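Xylanase 10C (Pseudomonas cellulosa, PDB 1GNY) cleaves internal beta-1,4 linkages of xylan and carries the N-terminal family 15 carbohydrate-binding module described here, which binds xylan and xylooligosaccharides. Local coordinates at residues A[3-8]-A[147-152]; A[38-43]-A[131-136]; A[52-57]-A[110-115]; A[67-72]-A[138-143]; A[79-84]-A[125-130]. All coordinates share one frame; numbering follows the deposited sequence.

Contact 1. Residues A[3-8]-A[147-152]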
# COMPACT_ATOMS: atom_id res chain seq x y z
N VAL A 3 -6.58 -17.99 -5.03
CA VAL A 3 -5.13 -17.74 -5.14
C VAL A 3 -4.72 -16.69 -4.09
O VAL A 3 -5.35 -15.63 -4.01
CB VAL A 3 -4.71 -17.17 -6.52
CG1 VAL A 3 -3.22 -16.83 -6.56
CG2 VAL A 3 -5.05 -18.15 -7.64
N VAL A 4 -3.71 -17.02 -3.29
CA VAL A 4 -3.15 -16.10 -2.29
C VAL A 4 -1.70 -15.79 -2.61
O VAL A 4 -0.86 -16.71 -2.73
CB VAL A 4 -3.23 -16.68 -0.86
CG1 VAL A 4 -2.60 -15.71 0.16
CG2 VAL A 4 -4.69 -16.97 -0.52
N ILE A 5 -1.41 -14.51 -2.75
CA ILE A 5 -0.04 -14.01 -3.02
C ILE A 5 0.49 -13.43 -1.71
O ILE A 5 -0.13 -12.49 -1.16
CB ILE A 5 -0.05 -12.90 -4.09
CG1 ILE A 5 -0.52 -13.47 -5.43
CG2 ILE A 5 1.36 -12.22 -4.24
CD1 ILE A 5 -0.88 -12.45 -6.42
N GLU A 6 1.61 -13.96 -1.24
CA GLU A 6 2.32 -13.42 -0.05
C GLU A 6 3.49 -12.61 -0.57
O GLU A 6 4.39 -13.15 -1.20
CB GLU A 6 2.81 -14.54 0.87
CG GLU A 6 1.64 -15.33 1.41
CD GLU A 6 2.04 -16.36 2.44
OE1 GLU A 6 3.27 -16.60 2.62
OE2 GLU A 6 1.12 -16.93 3.06
N VAL A 7 3.49 -11.31 -0.31
CA VAL A 7 4.50 -10.40 -0.84
C VAL A 7 5.83 -10.47 -0.06
O VAL A 7 5.86 -10.47 1.20
CB VAL A 7 3.97 -8.93 -0.84
CG1 VAL A 7 5.03 -7.88 -1.28
CG2 VAL A 7 2.72 -8.81 -1.72
N ASP A 8 6.92 -10.52 -0.80
CA ASP A 8 8.28 -10.51 -0.22
C ASP A 8 8.52 -9.18 0.50
O ASP A 8 8.34 -8.12 -0.08
CB ASP A 8 9.31 -10.70 -1.35
CG ASP A 8 10.71 -10.95 -0.87
OD1 ASP A 8 10.99 -10.88 0.34
OD2 ASP A 8 11.58 -11.27 -1.70
N ILE A 147 -2.35 -10.73 -0.81
CA ILE A 147 -3.34 -10.39 -1.85
C ILE A 147 -4.11 -11.66 -2.20
O ILE A 147 -3.53 -12.63 -2.64
CB ILE A 147 -2.69 -9.76 -3.08
CG1 ILE A 147 -1.93 -8.48 -2.64
CG2 ILE A 147 -3.73 -9.42 -4.15
CD1 ILE A 147 -1.09 -7.82 -3.70
N THR A 148 -5.42 -11.61 -2.02
CA THR A 148 -6.29 -12.75 -2.34
C THR A 148 -7.08 -12.43 -3.61
O THR A 148 -7.93 -11.55 -3.61
CB THR A 148 -7.24 -13.07 -1.18
OG1 THR A 148 -6.47 -13.41 -0.02
CG2 THR A 148 -8.04 -14.34 -1.44
N LEU A 149 -6.80 -13.18 -4.67
CA LEU A 149 -7.46 -12.95 -5.97
C LEU A 149 -8.86 -13.59 -5.98
O LEU A 149 -9.14 -14.53 -5.22
CB LEU A 149 -6.67 -13.58 -7.14
CG LEU A 149 -5.19 -13.26 -7.26
CD1 LEU A 149 -4.60 -13.91 -8.47
CD2 LEU A 149 -4.95 -11.74 -7.30
N ALA A 150 -9.70 -13.08 -6.86
CA ALA A 150 -11.03 -13.63 -7.18
C ALA A 150 -10.88 -14.69 -8.28
O ALA A 150 -11.51 -14.62 -9.36
CB ALA A 150 -11.94 -12.51 -7.64
N GLN A 151 -10.03 -15.65 -8.02
CA GLN A 151 -9.71 -16.74 -8.94
C GLN A 151 -9.32 -17.94 -8.14
O GLN A 151 -8.54 -17.85 -7.19
CB GLN A 151 -8.54 -16.30 -9.83
CG GLN A 151 -8.15 -17.31 -10.87
CD GLN A 151 -7.00 -16.81 -11.69
OE1 GLN A 151 -5.86 -17.25 -11.52
NE2 GLN A 151 -7.31 -15.95 -12.65
N GLU A 152 -9.83 -19.08 -8.58
CA GLU A 152 -9.57 -20.37 -7.97
C GLU A 152 -8.17 -20.81 -8.31
O GLU A 152 -7.65 -20.68 -9.38
CB GLU A 152 -10.56 -21.41 -8.52
CG GLU A 152 -10.33 -22.86 -8.17
CD GLU A 152 -11.38 -23.79 -8.78
OE1 GLU A 152 -12.49 -23.31 -9.15
OE2 GLU A 152 -11.09 -25.01 -8.90
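V3 and L149 run alongside each other from neighbouring strands, the CG1 methyl of V3 meeting CD1 of L149 at 3.8 Å. V3 turns its two methyls to different neighbours: CG1, anti to the backbone N (chi1 176°), goes to the leucine, while CG2 settles 3.5 Å from the carbonyl O of Q151. On the same face I5 CD1 approaches the other leucine methyl, CD2, at 4.2 Å. V4 and T148 sit directly across from each other as a non-hydrogen-bonded antiparallel pair, V4 CG2 4.0 Å from T148 OG1. Without the two methyls, as with an alanine here in place of V3, a gap would probably open beside L149 CD1 and over the Q151 carbonyl. I5 and I147 are a hydrogen-bonded pair, I5 N reaching I147 O at 2.8 Å and 177°, and V3 O accepts from L149 N. Where the chain turns a corner in an inverse gamma turn centred on A150, V3 N still finds Q151 O at 2.9 Å. These bonds join strand 2-6 to strand 139-149 in the larger antiparallel sheet, with I147 and L149 resting on L54 and T148 bonded through its backbone to V58 of strand 58-65.

Contact 2. Residues A[38-43]-A[131-136]; sequences LGDGVG and QAKGTP
With CG anti to the backbone N (chi1 -179°), the D40 carboxylate swings over to the chain at K133 and G134, while K133, bent at both chi2 and chi3, folds its ammonium group back to meet it. The setting is the mouth of an antiparallel strand pair in the five-stranded sheet of the module: strand 42-48 opens with a type II turn from G39 to V42, and strand 126-133 runs out beside it. D40 OD1 takes the N-H of G134 at 2.9 Å through its anti lone pair, and OD2 makes a weak salt bridge to K133 NZ at 3.3 Å. The carboxylate thus grips the G134 amide firmly and the lysine only loosely. Deeper in, G41 N donates to A132 O and A132 N to V42 O, both at 2.9 Å. G43 and Q131 then come within 3.8 Å, CA to CA, so close that a CB on G43 would collide with that of Q131. Q131 OE1 is hydrogen-bonded to S18 OG, and NE2 to Q77 OE1 of the neighbouring strand 75-82. P136 lays its ring against the turn, CG 3.4 Å from G39 C. A water accepts from D40 N and donates to G134 O.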
# COMPACT_ATOMS: atom_id res chain seq x y z
N LEU A 38 7.09 11.67 5.57
CA LEU A 38 7.54 13.08 5.47
C LEU A 38 6.48 14.09 5.06
O LEU A 38 6.57 15.27 5.44
CB LEU A 38 8.73 13.21 4.52
CG LEU A 38 9.98 12.43 4.97
CD1 LEU A 38 10.99 12.37 3.82
CD2 LEU A 38 10.57 12.94 6.27
N GLY A 39 5.52 13.66 4.28
CA GLY A 39 4.44 14.54 3.81
C GLY A 39 3.33 13.82 3.09
O GLY A 39 3.37 12.60 2.90
N ASP A 40 2.30 14.56 2.68
CA ASP A 40 1.18 14.00 1.92
C ASP A 40 1.71 13.33 0.63
O ASP A 40 2.56 13.89 -0.07
CB ASP A 40 0.16 15.11 1.57
CG ASP A 40 -1.02 14.60 0.80
OD1 ASP A 40 -2.00 14.09 1.42
OD2 ASP A 40 -1.06 14.66 -0.45
N GLY A 41 1.25 12.11 0.39
CA GLY A 41 1.66 11.33 -0.77
C GLY A 41 2.95 10.55 -0.66
O GLY A 41 3.32 9.90 -1.62
N VAL A 42 3.61 10.58 0.50
CA VAL A 42 4.86 9.82 0.71
C VAL A 42 4.42 8.42 1.16
O VAL A 42 3.58 8.29 2.05
CB VAL A 42 5.83 10.51 1.70
CG1 VAL A 42 7.04 9.64 2.01
CG2 VAL A 42 6.25 11.88 1.13
N GLY A 43 5.01 7.40 0.56
CA GLY A 43 4.69 6.03 0.87
C GLY A 43 5.76 5.02 0.53
O GLY A 43 6.92 5.36 0.31
N GLN A 131 0.42 4.83 1.49
CA GLN A 131 0.95 6.20 1.59
C GLN A 131 0.21 7.02 2.65
O GLN A 131 -0.97 6.73 2.95
CB GLN A 131 0.90 6.93 0.24
CG GLN A 131 -0.53 7.12 -0.32
CD GLN A 131 -0.55 7.79 -1.70
OE1 GLN A 131 0.52 8.04 -2.28
NE2 GLN A 131 -1.77 8.11 -2.22
N ALA A 132 0.90 8.00 3.18
CA ALA A 132 0.32 8.91 4.16
C ALA A 132 -0.46 10.00 3.42
O ALA A 132 -0.08 10.44 2.33
CB ALA A 132 1.41 9.53 4.99
N LYS A 133 -1.55 10.45 4.03
CA LYS A 133 -2.35 11.55 3.49
C LYS A 133 -2.66 12.55 4.61
O LYS A 133 -3.11 12.16 5.68
CB LYS A 133 -3.69 11.08 2.90
CG LYS A 133 -3.64 10.02 1.79
CD LYS A 133 -3.09 10.55 0.54
CE LYS A 133 -4.10 11.35 -0.32
NZ LYS A 133 -3.23 12.25 -1.23
N GLY A 134 -2.47 13.83 4.30
CA GLY A 134 -2.72 14.93 5.22
C GLY A 134 -1.45 15.70 5.54
O GLY A 134 -0.76 16.14 4.65
N THR A 135 -1.17 15.90 6.83
CA THR A 135 0.05 16.54 7.29
C THR A 135 0.79 15.58 8.26
O THR A 135 0.78 15.78 9.46
CB THR A 135 -0.28 17.92 7.97
OG1 THR A 135 -1.06 18.74 7.07
CG2 THR A 135 0.97 18.71 8.23
N PRO A 136 1.40 14.52 7.74
CA PRO A 136 1.98 13.48 8.59
C PRO A 136 3.32 13.80 9.23
O PRO A 136 4.00 14.78 8.89
CB PRO A 136 2.19 12.31 7.60
CG PRO A 136 2.42 12.98 6.31
CD PRO A 136 1.55 14.19 6.31
O HOH W 1 6.84 15.40 8.91
O HOH W 2 2.12 17.28 3.69

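Contact 3. Residues A[52-57]-A[110-115]; sequences TTLEDA and CTIDED
I112 is the close-packed heart of this contact, its side chain laid against the L54 end of the facing turn. CB and CG2 each come within 3.5 Å of the carbonyl O of L54, and CD1 reaches on to L54 CB at 4.1 Å. CG2 stands anti to the backbone N, with CG1 beside that N, an arrangement that lets both branches border the same carbonyl. F119 and I59 pack on I112 as well, and L54 touches I147, L149 and V126, so this side belongs to the interior. The backbone of I112 is gripped at both its polar atoms: its N-H gives a nearly straight bond to A57 O, and its carbonyl O accepts D56 N at 2.7 Å, a bond bent to 135°. Both partners are turn residues, the last two of a type II turn from L54 to A57, which leads into strand 58-65; residues 110-115 continue the antiparallel neighbour of that strand, 106-111, and C110 is tied by a disulfide to C93. Beyond I112 the character changes from apolar to acidic. E55, bent at chi2 (-67°), curls its carboxylate back so that the syn lone pair of OE1 receives E114 N at 2.9 Å, while OE2 is taken by F119 N. E114 OE1 forms a salt bridge with K118. At the solvent side D56 and D113 cross with their carboxylate planes 54° apart, and D56 OD1 lies 4.0 Å from D113 OD1. One water donates to D56 OD1 and, weakly, to D113 OD1.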
# COMPACT_ATOMS: atom_id res chain seq x y z
N THR A 52 -1.86 -9.39 -14.89
CA THR A 52 -2.68 -9.37 -13.68
C THR A 52 -4.16 -9.62 -13.92
O THR A 52 -4.73 -9.21 -14.94
CB THR A 52 -2.54 -8.02 -12.90
OG1 THR A 52 -3.13 -6.93 -13.64
CG2 THR A 52 -1.06 -7.67 -12.69
N THR A 53 -4.73 -10.30 -12.94
CA THR A 53 -6.19 -10.47 -12.80
C THR A 53 -6.52 -10.02 -11.37
O THR A 53 -6.76 -10.84 -10.47
CB THR A 53 -6.61 -11.90 -13.05
OG1 THR A 53 -6.26 -12.25 -14.41
CG2 THR A 53 -8.12 -12.06 -12.99
N LEU A 54 -6.43 -8.70 -11.19
CA LEU A 54 -6.60 -8.07 -9.87
C LEU A 54 -7.98 -7.48 -9.56
O LEU A 54 -8.22 -7.06 -8.43
CB LEU A 54 -5.50 -7.01 -9.65
CG LEU A 54 -4.15 -7.56 -9.23
CD1 LEU A 54 -3.06 -6.48 -9.42
CD2 LEU A 54 -4.14 -8.12 -7.81
N GLU A 55 -8.91 -7.51 -10.51
CA GLU A 55 -10.25 -7.00 -10.21
C GLU A 55 -10.90 -7.90 -9.17
O GLU A 55 -10.80 -9.13 -9.26
CB GLU A 55 -11.11 -6.91 -11.48
CG GLU A 55 -10.68 -5.80 -12.43
CD GLU A 55 -10.91 -4.40 -11.86
OE1 GLU A 55 -11.77 -4.25 -10.95
OE2 GLU A 55 -10.23 -3.46 -12.32
N ASP A 56 -11.53 -7.28 -8.15
CA ASP A 56 -12.16 -7.98 -7.01
C ASP A 56 -11.15 -8.66 -6.05
O ASP A 56 -11.53 -9.39 -5.15
CB ASP A 56 -13.26 -8.96 -7.48
CG ASP A 56 -14.39 -8.26 -8.24
OD1 ASP A 56 -14.85 -7.20 -7.80
OD2 ASP A 56 -14.85 -8.69 -9.30
N ALA A 57 -9.87 -8.33 -6.20
CA ALA A 57 -8.84 -8.83 -5.29
C ALA A 57 -8.88 -8.03 -3.98
O ALA A 57 -9.28 -6.87 -3.98
CB ALA A 57 -7.44 -8.72 -5.90
N CYS A 110 -8.05 -3.47 1.56
CA CYS A 110 -8.44 -2.70 0.40
C CYS A 110 -8.90 -3.61 -0.70
O CYS A 110 -8.17 -4.51 -1.10
CB CYS A 110 -7.25 -1.87 -0.13
SG CYS A 110 -7.61 -0.88 -1.59
N THR A 111 -10.13 -3.43 -1.15
CA THR A 111 -10.67 -4.22 -2.28
C THR A 111 -10.51 -3.43 -3.59
O THR A 111 -10.94 -2.28 -3.71
CB THR A 111 -12.15 -4.57 -2.09
OG1 THR A 111 -12.31 -5.42 -0.96
CG2 THR A 111 -12.68 -5.40 -3.23
N ILE A 112 -9.89 -4.07 -4.57
CA ILE A 112 -9.74 -3.48 -5.91
C ILE A 112 -11.04 -3.75 -6.68
O ILE A 112 -11.42 -4.89 -6.87
CB ILE A 112 -8.52 -4.07 -6.68
CG1 ILE A 112 -7.21 -3.72 -5.97
CG2 ILE A 112 -8.53 -3.59 -8.13
CD1 ILE A 112 -5.94 -4.49 -6.50
N ASP A 113 -11.70 -2.69 -7.13
CA ASP A 113 -12.96 -2.81 -7.88
C ASP A 113 -13.17 -1.56 -8.77
O ASP A 113 -13.69 -0.54 -8.30
CB ASP A 113 -14.12 -2.99 -6.91
CG ASP A 113 -15.47 -3.18 -7.61
OD1 ASP A 113 -15.53 -3.42 -8.84
OD2 ASP A 113 -16.55 -3.08 -6.98
N GLU A 114 -12.74 -1.66 -10.02
CA GLU A 114 -12.90 -0.60 -11.02
C GLU A 114 -13.97 -0.99 -12.04
O GLU A 114 -14.02 -2.12 -12.52
CB GLU A 114 -11.58 -0.26 -11.71
CG GLU A 114 -10.55 0.41 -10.79
CD GLU A 114 -10.96 1.83 -10.41
OE1 GLU A 114 -10.92 2.72 -11.28
OE2 GLU A 114 -11.34 2.05 -9.25
N ASP A 115 -14.84 -0.03 -12.36
CA ASP A 115 -15.97 -0.29 -13.26
C ASP A 115 -15.54 -0.72 -14.68
O ASP A 115 -16.20 -1.57 -15.29
CB ASP A 115 -16.91 0.92 -13.34
CG ASP A 115 -17.68 1.17 -12.05
OD1 ASP A 115 -17.90 0.23 -11.24
OD2 ASP A 115 -18.12 2.30 -11.77
O HOH W 3 -14.32 -4.83 -10.86
O HOH W 4 -17.28 -6.36 -8.59

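Contact 4. Residues A[67-72]-A[138-143]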
# COMPACT_ATOMS: atom_id res chain seq x y z
N ALA A 67 3.93 6.61 17.22
CA ALA A 67 3.21 7.59 18.05
C ALA A 67 3.13 8.97 17.38
O ALA A 67 2.09 9.64 17.39
CB ALA A 67 3.87 7.68 19.42
N GLU A 68 4.25 9.40 16.79
CA GLU A 68 4.27 10.68 16.07
C GLU A 68 3.31 10.69 14.88
O GLU A 68 2.69 11.71 14.58
CB GLU A 68 5.69 11.02 15.60
CG GLU A 68 6.60 11.56 16.70
CD GLU A 68 8.05 11.72 16.24
OE1 GLU A 68 8.46 11.10 15.23
OE2 GLU A 68 8.80 12.49 16.88
N PHE A 69 3.18 9.55 14.18
CA PHE A 69 2.23 9.46 13.07
C PHE A 69 0.79 9.60 13.60
O PHE A 69 -0.02 10.33 13.04
CB PHE A 69 2.37 8.18 12.23
CG PHE A 69 1.51 8.18 10.97
CD1 PHE A 69 0.14 7.84 11.01
CD2 PHE A 69 2.04 8.56 9.77
CE1 PHE A 69 -0.62 7.87 9.85
CE2 PHE A 69 1.25 8.62 8.62
CZ PHE A 69 -0.07 8.28 8.68
N LYS A 70 0.49 8.85 14.65
CA LYS A 70 -0.87 8.96 15.23
C LYS A 70 -1.15 10.42 15.68
O LYS A 70 -2.25 10.96 15.41
CB LYS A 70 -1.05 7.97 16.39
CG LYS A 70 -2.35 8.13 17.19
CD LYS A 70 -3.58 7.86 16.40
CE LYS A 70 -4.84 7.93 17.30
NZ LYS A 70 -6.13 7.71 16.55
N ALA A 71 -0.17 11.06 16.31
CA ALA A 71 -0.31 12.47 16.78
C ALA A 71 -0.54 13.49 15.64
O ALA A 71 -1.25 14.50 15.81
CB ALA A 71 0.88 12.91 17.64
N SER A 72 -0.01 13.19 14.45
CA SER A 72 -0.09 14.08 13.30
C SER A 72 -1.50 14.15 12.69
O SER A 72 -1.77 15.02 11.87
CB SER A 72 0.89 13.65 12.21
OG SER A 72 0.37 12.54 11.48
N GLY A 138 6.37 11.16 11.79
CA GLY A 138 6.67 9.84 12.30
C GLY A 138 6.91 8.81 11.18
O GLY A 138 7.23 9.15 10.05
N THR A 139 6.73 7.55 11.54
CA THR A 139 7.05 6.41 10.66
C THR A 139 5.90 5.43 10.57
O THR A 139 4.97 5.44 11.41
CB THR A 139 8.31 5.65 11.14
OG1 THR A 139 8.08 5.05 12.42
CG2 THR A 139 9.47 6.58 11.34
N ILE A 140 5.98 4.62 9.51
CA ILE A 140 5.04 3.52 9.25
C ILE A 140 5.87 2.27 8.98
O ILE A 140 6.81 2.35 8.20
CB ILE A 140 4.14 3.82 8.03
CG1 ILE A 140 3.22 5.03 8.27
CG2 ILE A 140 3.29 2.60 7.67
CD1 ILE A 140 2.21 4.93 9.38
N THR A 141 5.51 1.14 9.61
CA THR A 141 6.11 -0.17 9.35
C THR A 141 5.08 -1.11 8.74
O THR A 141 3.99 -1.28 9.29
CB THR A 141 6.75 -0.80 10.60
OG1 THR A 141 7.81 0.05 11.08
CG2 THR A 141 7.36 -2.17 10.29
N ILE A 142 5.43 -1.69 7.59
CA ILE A 142 4.63 -2.79 6.97
C ILE A 142 5.28 -4.14 7.33
O ILE A 142 6.43 -4.39 6.97
CB ILE A 142 4.47 -2.66 5.42
CG1 ILE A 142 3.98 -1.27 5.04
CG2 ILE A 142 3.51 -3.73 4.90
CD1 ILE A 142 5.06 -0.35 4.59
N LYS A 143 4.54 -4.99 8.02
CA LYS A 143 5.03 -6.34 8.42
C LYS A 143 4.76 -7.41 7.35
O LYS A 143 5.58 -8.33 7.16
CB LYS A 143 4.41 -6.77 9.78
CG LYS A 143 4.83 -5.90 10.92
CD LYS A 143 4.48 -6.51 12.26
CE LYS A 143 5.36 -5.98 13.37
NZ LYS A 143 4.97 -6.60 14.67
O HOH W 5 8.52 12.96 12.74
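The CD1 methyl of I140 sits over the middle of the F69 ring, 3.6 Å from its centroid and only 11° off the ring normal, a CH-pi contact made squarely on the face. F69 CG is anti to the backbone N (chi1 -173°), which carries the ring off the helix toward the strand, and chi2 turns its flat side to the isoleucine. I140 answers with a bend: CG1 lies beside its own backbone N and chi2 of -63° folds CD1 back, although its CB does not head for the helix. CG1 follows at 4.0 Å from F69 CD2, so the end of the side chain, rather than its base, covers the ring. With a serine in place of F69, the I140 methyl would probably lose the aromatic face it lies on and a gap is likely to open between helix and strand, where L76, L100 and A132 also meet the ring. Beside it, E68 CB rests 3.6 Å from G138 CA; the glycine has positive phi, and a side chain there would run into F69 N and E68 CB. E68 extends beyond CG and reaches a water, which bridges OE1 to G138 N. S66 OG, just before the helix, bonds to the amides of both F69 and T139. F69 is buried between I140 of one large sheet and L76 and A132 of the other, so the short helix packs at the start of strand 139-149, where the two sheets of the module face each other.

Contact 5. Residues A[79-84]-A[125-130]; sequences FAQLKE and DVQVGI. With XYP (beta-D-xylopyranose), chain B; XYP (beta-D-xylopyranose), chain C.
F79 with G129 and Q81 with Q127 are hydrogen-bonded antiparallel pairs of strands 75-82 and 126-133, each joined by two N-H to O=C bonds, and K83 N carries the pairing on to D125 O. Apolar contacts fill the face of A80, L82, V126 and V128: A80 CB touches V128 CG2 at 4.1 Å, and L82 CD2 meets V126 CG2 at 4.0 Å. On the other face the F79 ring covers the backbone at G129, whose N lies over one side of it. The aliphatic part of K83 crosses Q127 and D125, while NZ shares a water with D125 OD2 and forms its salt bridge with D47; D125 OD1 pairs with R50. The polar core is the amide pair. Q81 and Q127 run side by side with their amide planes 67° apart, and Q127 NE2 donates to Q81 OE1 at 2.8 Å from above its carbonyl plane. Both reach xylose: Q127 NE2 gives a nearly straight bond to O2 of the chain B sugar (3.0 Å, 171°), Q81 NE2 bonds to O4 of that sugar at 3.0 Å and weakly to O5 of the chain C sugar, and Q81 OE1 lies 2.7 Å from the chain B O3. R14 takes Q127 OE1 and W86 O takes Q81 NE2, which would probably hold both amides in the orientation that reads O2, O3 and the linkage O4 of xylan.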
# COMPACT_ATOMS: atom_id res chain seq x y z
N PHE A 79 -3.20 1.73 -2.03
CA PHE A 79 -3.56 2.04 -3.41
C PHE A 79 -2.88 1.08 -4.39
O PHE A 79 -1.96 0.39 -4.02
CB PHE A 79 -3.20 3.50 -3.75
CG PHE A 79 -1.72 3.80 -3.72
CD1 PHE A 79 -1.04 3.98 -2.51
CD2 PHE A 79 -0.99 3.86 -4.90
CE1 PHE A 79 0.33 4.24 -2.48
CE2 PHE A 79 0.37 4.08 -4.87
CZ PHE A 79 1.04 4.30 -3.66
N ALA A 80 -3.34 1.09 -5.64
CA ALA A 80 -2.74 0.31 -6.70
C ALA A 80 -2.90 1.12 -8.00
O ALA A 80 -3.86 1.86 -8.15
CB ALA A 80 -3.39 -1.06 -6.82
N GLN A 81 -1.95 1.01 -8.91
CA GLN A 81 -2.03 1.76 -10.19
C GLN A 81 -1.18 1.06 -11.26
O GLN A 81 -0.24 0.31 -10.96
CB GLN A 81 -1.55 3.24 -10.02
CG GLN A 81 -0.11 3.34 -9.50
CD GLN A 81 0.35 4.72 -9.00
OE1 GLN A 81 1.21 4.78 -8.11
NE2 GLN A 81 -0.11 5.83 -9.64
N LEU A 82 -1.52 1.32 -12.50
CA LEU A 82 -0.79 0.77 -13.64
C LEU A 82 0.56 1.46 -13.80
O LEU A 82 0.62 2.67 -13.86
CB LEU A 82 -1.63 0.96 -14.90
CG LEU A 82 -2.99 0.25 -14.89
CD1 LEU A 82 -3.72 0.52 -16.23
CD2 LEU A 82 -2.85 -1.25 -14.68
N LYS A 83 1.64 0.70 -13.79
CA LYS A 83 3.00 1.26 -13.88
C LYS A 83 3.20 1.88 -15.22
O LYS A 83 2.93 1.27 -16.25
CB LYS A 83 4.08 0.23 -13.68
CG LYS A 83 4.46 -0.01 -12.31
CD LYS A 83 5.86 -0.65 -12.23
CE LYS A 83 6.96 0.29 -11.84
NZ LYS A 83 8.24 -0.43 -11.71
N GLU A 84 3.63 3.12 -15.19
CA GLU A 84 3.81 3.94 -16.38
C GLU A 84 2.50 4.47 -17.02
O GLU A 84 2.56 5.07 -18.08
CB GLU A 84 4.66 3.20 -17.42
CG GLU A 84 5.87 3.98 -17.85
CD GLU A 84 6.85 4.16 -16.71
OE1 GLU A 84 7.44 3.16 -16.26
OE2 GLU A 84 6.97 5.31 -16.23
N ASP A 125 3.03 -3.97 -15.42
CA ASP A 125 3.17 -4.36 -14.02
C ASP A 125 2.24 -3.40 -13.27
O ASP A 125 1.91 -2.31 -13.76
CB ASP A 125 4.58 -4.16 -13.50
CG ASP A 125 5.62 -5.09 -14.13
OD1 ASP A 125 5.28 -6.24 -14.50
OD2 ASP A 125 6.83 -4.74 -14.22
N VAL A 126 1.81 -3.84 -12.10
CA VAL A 126 0.94 -3.02 -11.24
C VAL A 126 1.73 -2.65 -9.99
O VAL A 126 2.23 -3.54 -9.27
CB VAL A 126 -0.34 -3.76 -10.90
CG1 VAL A 126 -1.19 -3.02 -9.87
CG2 VAL A 126 -1.16 -3.94 -12.17
N GLN A 127 1.80 -1.34 -9.74
CA GLN A 127 2.44 -0.80 -8.55
C GLN A 127 1.44 -0.74 -7.43
O GLN A 127 0.37 -0.13 -7.61
CB GLN A 127 3.02 0.58 -8.80
CG GLN A 127 3.75 1.22 -7.62
CD GLN A 127 4.45 2.50 -8.04
OE1 GLN A 127 5.63 2.46 -8.42
NE2 GLN A 127 3.75 3.63 -7.92
N VAL A 128 1.76 -1.36 -6.30
CA VAL A 128 0.88 -1.43 -5.13
C VAL A 128 1.60 -0.87 -3.92
O VAL A 128 2.81 -1.09 -3.76
CB VAL A 128 0.45 -2.92 -4.83
CG1 VAL A 128 -0.50 -2.98 -3.61
CG2 VAL A 128 -0.19 -3.55 -6.05
N GLY A 129 0.91 -0.14 -3.06
CA GLY A 129 1.56 0.33 -1.85
C GLY A 129 0.65 0.98 -0.85
O GLY A 129 -0.58 0.77 -0.93
N ILE A 130 1.26 1.68 0.09
CA ILE A 130 0.54 2.44 1.14
C ILE A 130 1.21 3.79 1.30
O ILE A 130 2.44 3.88 1.26
CB ILE A 130 0.45 1.63 2.48
CG1 ILE A 130 -0.55 2.27 3.45
CG2 ILE A 130 1.83 1.38 3.07
CD1 ILE A 130 -0.83 1.40 4.71
C1 XYP B . 5.35 8.25 -9.72
C2 XYP B . 4.73 7.53 -8.53
C3 XYP B . 3.22 7.40 -8.70
C4 XYP B . 2.61 8.74 -9.11
C5 XYP B . 3.38 9.30 -10.29
O2 XYP B . 5.28 6.22 -8.42
O3 XYP B . 2.63 6.95 -7.49
O4 XYP B . 1.27 8.50 -9.49
O5 XYP B . 4.75 9.44 -9.98
C1 XYP C . 0.27 9.46 -9.12
C2 XYP C . -0.61 9.70 -10.33
C3 XYP C . -1.69 10.68 -9.93
C4 XYP C . -2.46 10.16 -8.74
C5 XYP C . -1.47 9.84 -7.64
O2 XYP C . 0.16 10.26 -11.40
O3 XYP C . -2.65 10.81 -10.97
O4 XYP C . -3.36 11.17 -8.29
O5 XYP C . -0.44 8.94 -8.11
O HOH W 6 8.43 -2.68 -13.58

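From the N terminus, residues 3-8 pair at once with 147-152, so contact 1 closes a loop that encloses nearly the whole module and holds every other contact. Residues 38-43 next open contact 2, which closes at 131-136 and contains contacts 3 and 5. Contact 3 begins at 52-57 and ends at 110-115; contact 5, from 79-84 to 125-130, starts within that span and finishes beyond it, so the two cross. Contact 4, from 67-72 to 138-143, likewise crosses contacts 2 and 3 but encloses contact 5. Contacts 2 and 5 share strand 126-133 of the sugar-binding sheet, while contacts 1, 3 and 4 reach the other large sheet. I130 on I142 joins the two large sheets, and V126 on T52 and L54 ties contact 5 to contact 3.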